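PDB 2G0D: nisin biosynthesis protein nisC, which catalyses the cyclisation step of nisin biosynthesis, in which cysteine thiols add to dehydrated residues of the precursor peptide to close thioether (lanthionine) rings. Local coordinates for residues A[78-83]-A[136-141]; A[202-207]-A[275-280]. All blocks are in the same frame, centred on the assembly; numbering follows the deposited sequence.

Contact 1: residues A[78-83]-A[136-141]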
loop_
_atom_site.group_PDB
_atom_site.type_symbol
_atom_site.label_atom_id
_atom_site.label_comp_id
_atom_site.label_asym_id
_atom_site.label_seq_id
_atom_site.Cartn_x
_atom_site.Cartn_y
_atom_site.Cartn_z
ATOM N N THR A 78 6.228 -11.596 -12.234
ATOM C CA THR A 78 6.124 -11.263 -10.811
ATOM C C THR A 78 4.748 -11.464 -10.155
ATOM O O THR A 78 3.713 -11.244 -10.771
ATOM C CB THR A 78 6.680 -9.851 -10.510
ATOM O OG1 THR A 78 6.684 -9.625 -9.094
ATOM C CG2 THR A 78 5.848 -8.771 -11.191
ATOM N N GLY A 79 4.759 -11.914 -8.907
ATOM C CA GLY A 79 3.524 -12.083 -8.157
ATOM C C GLY A 79 3.152 -10.831 -7.361
ATOM O O GLY A 79 2.238 -10.868 -6.579
ATOM N N SER A 80 3.837 -9.715 -7.604
ATOM C CA SER A 80 3.807 -8.552 -6.724
ATOM C C SER A 80 2.463 -7.804 -6.701
ATOM O O SER A 80 1.716 -7.823 -7.671
ATOM C CB SER A 80 4.948 -7.594 -7.086
ATOM O OG SER A 80 4.587 -6.746 -8.155
ATOM N N LEU A 81 2.171 -7.156 -5.581
ATOM C CA LEU A 81 0.935 -6.361 -5.450
ATOM C C LEU A 81 0.817 -5.285 -6.550
ATOM O O LEU A 81 -0.213 -5.192 -7.210
ATOM C CB LEU A 81 0.823 -5.720 -4.056
ATOM C CG LEU A 81 -0.412 -4.838 -3.733
ATOM C CD1 LEU A 81 -1.738 -5.618 -3.807
ATOM C CD2 LEU A 81 -0.305 -4.185 -2.349
ATOM N N TYR A 82 1.861 -4.472 -6.734
ATOM C CA TYR A 82 1.757 -3.309 -7.620
ATOM C C TYR A 82 2.157 -3.544 -9.067
ATOM O O TYR A 82 1.784 -2.755 -9.921
ATOM C CB TYR A 82 2.455 -2.070 -7.030
ATOM C CG TYR A 82 1.556 -1.331 -6.051
ATOM C CD1 TYR A 82 1.437 -1.753 -4.740
ATOM C CD2 TYR A 82 0.805 -0.216 -6.461
ATOM C CE1 TYR A 82 0.594 -1.096 -3.842
ATOM C CE2 TYR A 82 -0.048 0.442 -5.579
ATOM C CZ TYR A 82 -0.133 0.011 -4.278
ATOM O OH TYR A 82 -0.963 0.660 -3.409
ATOM N N SER A 83 2.918 -4.602 -9.344
ATOM C CA SER A 83 3.309 -4.923 -10.739
ATOM C C SER A 83 2.888 -6.311 -11.195
ATOM O O SER A 83 2.949 -6.594 -12.384
ATOM C CB SER A 83 4.823 -4.805 -10.944
ATOM O OG SER A 83 5.253 -3.517 -10.613
ATOM N N VAL A 136 5.985 -3.353 0.348
ATOM C CA VAL A 136 4.568 -3.322 -0.004
ATOM C C VAL A 136 4.413 -3.327 -1.531
ATOM O O VAL A 136 3.589 -4.053 -2.087
ATOM C CB VAL A 136 3.875 -2.082 0.658
ATOM C CG1 VAL A 136 2.496 -1.878 0.088
ATOM C CG2 VAL A 136 3.845 -2.253 2.180
ATOM N N ILE A 137 5.224 -2.529 -2.207
ATOM C CA ILE A 137 5.020 -2.283 -3.636
ATOM C C ILE A 137 5.330 -3.519 -4.512
ATOM O O ILE A 137 4.478 -3.953 -5.296
ATOM C CB ILE A 137 5.788 -1.004 -4.077
ATOM C CG1 ILE A 137 5.427 0.176 -3.145
ATOM C CG2 ILE A 137 5.560 -0.684 -5.572
ATOM C CD1 ILE A 137 3.929 0.616 -3.186
ATOM N N GLU A 138 6.524 -4.093 -4.351
ATOM C CA GLU A 138 6.938 -5.263 -5.128
ATOM C C GLU A 138 7.153 -6.532 -4.300
ATOM O O GLU A 138 7.224 -7.617 -4.859
ATOM C CB GLU A 138 8.202 -4.968 -5.966
ATOM C CG GLU A 138 8.046 -3.785 -6.932
ATOM C CD GLU A 138 6.936 -3.968 -7.963
ATOM O OE1 GLU A 138 6.654 -5.113 -8.345
ATOM O OE2 GLU A 138 6.342 -2.958 -8.401
ATOM N N GLY A 139 7.251 -6.404 -2.976
ATOM C CA GLY A 139 7.672 -7.552 -2.147
ATOM C C GLY A 139 6.567 -8.284 -1.401
ATOM O O GLY A 139 5.384 -8.117 -1.687
ATOM N N LEU A 140 6.966 -9.076 -0.419
ATOM C CA LEU A 140 6.103 -10.067 0.211
ATOM C C LEU A 140 5.024 -9.452 1.094
ATOM O O LEU A 140 3.951 -10.046 1.247
ATOM C CB LEU A 140 6.943 -11.058 1.034
ATOM C CG LEU A 140 7.925 -11.998 0.285
ATOM C CD1 LEU A 140 8.570 -13.020 1.217
ATOM C CD2 LEU A 140 7.240 -12.733 -0.847
ATOM N N SER A 141 5.314 -8.294 1.700
ATOM C CA SER A 141 4.330 -7.594 2.563
ATOM C C SER A 141 3.055 -7.244 1.768
ATOM O O SER A 141 1.935 -7.554 2.204
ATOM C CB SER A 141 4.920 -6.308 3.146
ATOM O OG SER A 141 5.875 -6.597 4.141
HETATM O O HOH W 1 4.059 -6.706 -3.494
#

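Contact 2: residues A[202-207]-A[275-280]. With ZN (zinc ion), chain B.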
loop_
_atom_site.group_PDB
_atom_site.type_symbol
_atom_site.label_atom_id
_atom_site.label_comp_id
_atom_site.label_asym_id
_atom_site.label_seq_id
_atom_site.Cartn_x
_atom_site.Cartn_y
_atom_site.Cartn_z
ATOM N N MET A 202 12.652 3.400 6.302
ATOM C CA MET A 202 11.694 3.706 7.373
ATOM C C MET A 202 10.337 4.176 6.844
ATOM O O MET A 202 9.499 4.703 7.584
ATOM C CB MET A 202 12.318 4.738 8.325
ATOM C CG MET A 202 13.530 4.198 9.167
ATOM S SD MET A 202 12.978 3.095 10.489
ATOM C CE MET A 202 13.277 1.574 9.698
ATOM N N GLY A 203 10.131 3.973 5.552
ATOM C CA GLY A 203 8.871 4.309 4.891
ATOM C C GLY A 203 7.883 3.167 4.993
ATOM O O GLY A 203 8.261 2.029 5.255
ATOM N N LEU A 204 6.613 3.476 4.788
ATOM C CA LEU A 204 5.574 2.453 4.766
ATOM C C LEU A 204 5.703 1.570 3.534
ATOM O O LEU A 204 5.654 0.331 3.624
ATOM C CB LEU A 204 4.182 3.108 4.773
ATOM C CG LEU A 204 2.985 2.143 4.758
ATOM C CD1 LEU A 204 2.840 1.543 6.136
ATOM C CD2 LEU A 204 1.699 2.824 4.366
ATOM N N ALA A 205 5.839 2.227 2.387
ATOM C CA ALA A 205 5.826 1.580 1.074
ATOM C C ALA A 205 7.016 0.637 0.843
ATOM O O ALA A 205 6.868 -0.409 0.198
ATOM C CB ALA A 205 5.775 2.645 -0.026
ATOM N N HIS A 206 8.181 1.002 1.384
ATOM C CA HIS A 206 9.419 0.304 1.075
ATOM C C HIS A 206 10.232 -0.133 2.286
ATOM O O HIS A 206 11.337 -0.676 2.136
ATOM C CB HIS A 206 10.303 1.188 0.180
ATOM C CG HIS A 206 9.666 1.573 -1.111
ATOM N ND1 HIS A 206 9.341 0.650 -2.081
ATOM C CD2 HIS A 206 9.338 2.785 -1.620
ATOM C CE1 HIS A 206 8.824 1.273 -3.125
ATOM N NE2 HIS A 206 8.806 2.570 -2.868
ATOM N N GLY A 207 9.710 0.118 3.481
ATOM C CA GLY A 207 10.502 -0.031 4.686
ATOM C C GLY A 207 9.775 -0.701 5.828
ATOM O O GLY A 207 8.845 -1.502 5.616
ATOM N N ASP A 275 5.384 14.552 4.115
ATOM C CA ASP A 275 4.219 13.863 4.680
ATOM C C ASP A 275 3.508 13.153 3.554
ATOM O O ASP A 275 2.898 13.788 2.687
ATOM C CB ASP A 275 3.271 14.825 5.402
ATOM C CG ASP A 275 3.869 15.386 6.692
ATOM O OD1 ASP A 275 4.361 14.583 7.525
ATOM O OD2 ASP A 275 3.831 16.630 6.871
ATOM N N ALA A 276 3.632 11.828 3.560
ATOM C CA ALA A 276 3.105 10.976 2.492
ATOM C C ALA A 276 2.676 9.625 3.027
ATOM O O ALA A 276 3.031 9.228 4.139
ATOM C CB ALA A 276 4.151 10.790 1.351
ATOM N N TRP A 277 1.883 8.926 2.226
ATOM C CA TRP A 277 1.586 7.531 2.485
ATOM C C TRP A 277 2.866 6.686 2.373
ATOM O O TRP A 277 3.201 5.940 3.284
ATOM C CB TRP A 277 0.475 7.044 1.529
ATOM C CG TRP A 277 0.271 5.555 1.529
ATOM C CD1 TRP A 277 -0.521 4.839 2.378
ATOM C CD2 TRP A 277 0.852 4.606 0.619
ATOM N NE1 TRP A 277 -0.464 3.482 2.065
ATOM C CE2 TRP A 277 0.378 3.314 0.995
ATOM C CE3 TRP A 277 1.747 4.715 -0.461
ATOM C CZ2 TRP A 277 0.743 2.146 0.311
ATOM C CZ3 TRP A 277 2.118 3.543 -1.152
ATOM C CH2 TRP A 277 1.613 2.275 -0.760
ATOM N N CYS A 278 3.595 6.815 1.269
ATOM C CA CYS A 278 4.767 5.965 1.045
ATOM C C CYS A 278 5.925 6.145 2.052
ATOM O O CYS A 278 6.550 5.167 2.462
ATOM C CB CYS A 278 5.280 6.147 -0.379
ATOM S SG CYS A 278 5.673 7.850 -0.834
ATOM N N TYR A 279 6.205 7.402 2.417
ATOM C CA TYR A 279 7.234 7.762 3.380
ATOM C C TYR A 279 6.693 8.869 4.286
ATOM O O TYR A 279 6.007 9.789 3.822
ATOM C CB TYR A 279 8.470 8.329 2.664
ATOM C CG TYR A 279 9.387 7.340 1.962
ATOM C CD1 TYR A 279 10.330 6.604 2.679
ATOM C CD2 TYR A 279 9.380 7.232 0.559
ATOM C CE1 TYR A 279 11.216 5.729 2.021
ATOM C CE2 TYR A 279 10.239 6.375 -0.102
ATOM C CZ TYR A 279 11.149 5.616 0.636
ATOM O OH TYR A 279 11.993 4.758 -0.020
ATOM N N GLY A 280 7.009 8.792 5.569
ATOM C CA GLY A 280 6.702 9.892 6.488
ATOM C C GLY A 280 5.515 9.614 7.396
ATOM O O GLY A 280 4.921 8.520 7.362
HETATM ZN ZN ZN B . 5.237 7.811 -3.126
HETATM O O HOH W 2 9.137 7.159 6.501
HETATM O O HOH W 3 5.252 6.111 5.258
HETATM O O HOH W 4 8.710 3.876 1.624
HETATM O O HOH W 5 6.959 6.815 -4.017
#

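Contact 1: residues A[78-83]-A[136-141]
E138 reaches across to the 78-83 loop and is gripped there by two serine hydroxyls, one at each carboxylate oxygen. Its chain folds back at chi2 (-60°), which carries the carboxylate over to the loop instead of letting it extend away. S80 OG donates to E138 OE1 over 2.6 Å, arriving from above the carboxylate plane by 39°, whereas S83 OG donates to E138 OE2 over 2.5 Å, on the syn side and nearer that plane. The two short bonds should hold the carboxylate against rotation and probably favour its charged form. Serine suits both places because its hydroxyl is short and can also serve the backbone: S80 OG accepts from S83 N at 3.0 Å, an ST motif, so S80 OG accepts from the backbone while giving its own proton to E138.

The apolar half of the contact is Y82 against I137. I137 CD1 lies over one face of the Y82 ring, 4.0 Å from its centroid and offset toward the rim, a CH-pi contact. The other branch, CG2, is anti to the backbone N and rests 3.7 Å from Y82 CB, so the beta-branched residue touches both root and ring of the tyrosine. Backbone joins the same pair, with Y82 N bonded to I137 O at 3.0 Å. Farther out the Y82 hydroxyl is bonded to A398 O, tying the ring to the C-terminal part of the chain. On the far side of this backbone bond L81 N gives its proton to a water 2.9 Å away, which has the carbonyls V136 O and G139 O among its acceptors. Both segments lead into helices, 85-92 and 140-147, with G139 as N-cap of the second, and their union is one of the loop-to-loop junctions of the LanC alpha toroid.

Contact 2: residues A[202-207]-A[275-280]
This contact holds one of the ligands of the zinc site of the cyclase, C278, which lies back to back with A205. C278 SG binds the zinc ion at 2.3 Å, and C324, H325 and a water complete the four ligands. The thiolate swings to the metal with chi1 at 56°, while C278 CB stays 3.6 Å from A205 CB; alanine is small enough for so close a backbone approach. C278 O fixes the junction: A205 N donates to it at 3.0 Å, nearly straight at 170° and in the carbonyl plane on a lone pair, and a second proton comes from a water. That same water hangs above the centre of one face of the Y279 ring.

Both segments are loops that end in N-cap glycines, G207 and G280, and lead into helices 208-221 and 281-294, so the contact joins two helix entrances of the alpha toroid. G280 has a positive phi (105°), which suits a residue without a side chain. So does the site of G203, whose CA lies 3.5 Å from Y279 CD1, where a CB would run into the ring.

L204 and W277 form the apolar wing, crossing at about a right angle. L204 CD2 sits over the face of the five-membered ring, 3.6 Å from its centroid, while the indole NE1 is bonded to L399 O. At the other end the rings of H206 and Y279 meet obliquely, H206 CD2 lying 3.7 Å from Y279 OH, a hydroxyl that is itself bonded to N201.

Contacts 1 and 2 follow one another along the chain, and their centres are about 15 Å apart, yet they touch directly through 136-141 and 202-207. V136 N lies 3.1 Å from A205 O, probably hydrogen-bonded, so A205 faces contact 1 with its carbonyl and contact 2 with its N-H. Beside this link I137 CG1 packs at 3.6 Å on H206 CE1. D135 spans the two, its OD1 bonded to H206 ND1 and its OD2 accepting from E138 N and G139 N. The metal belongs to contact 2, through C278, but the I137 side chain of contact 1 comes within about 7 Å of the zinc ion, placing both junctions near the metal site.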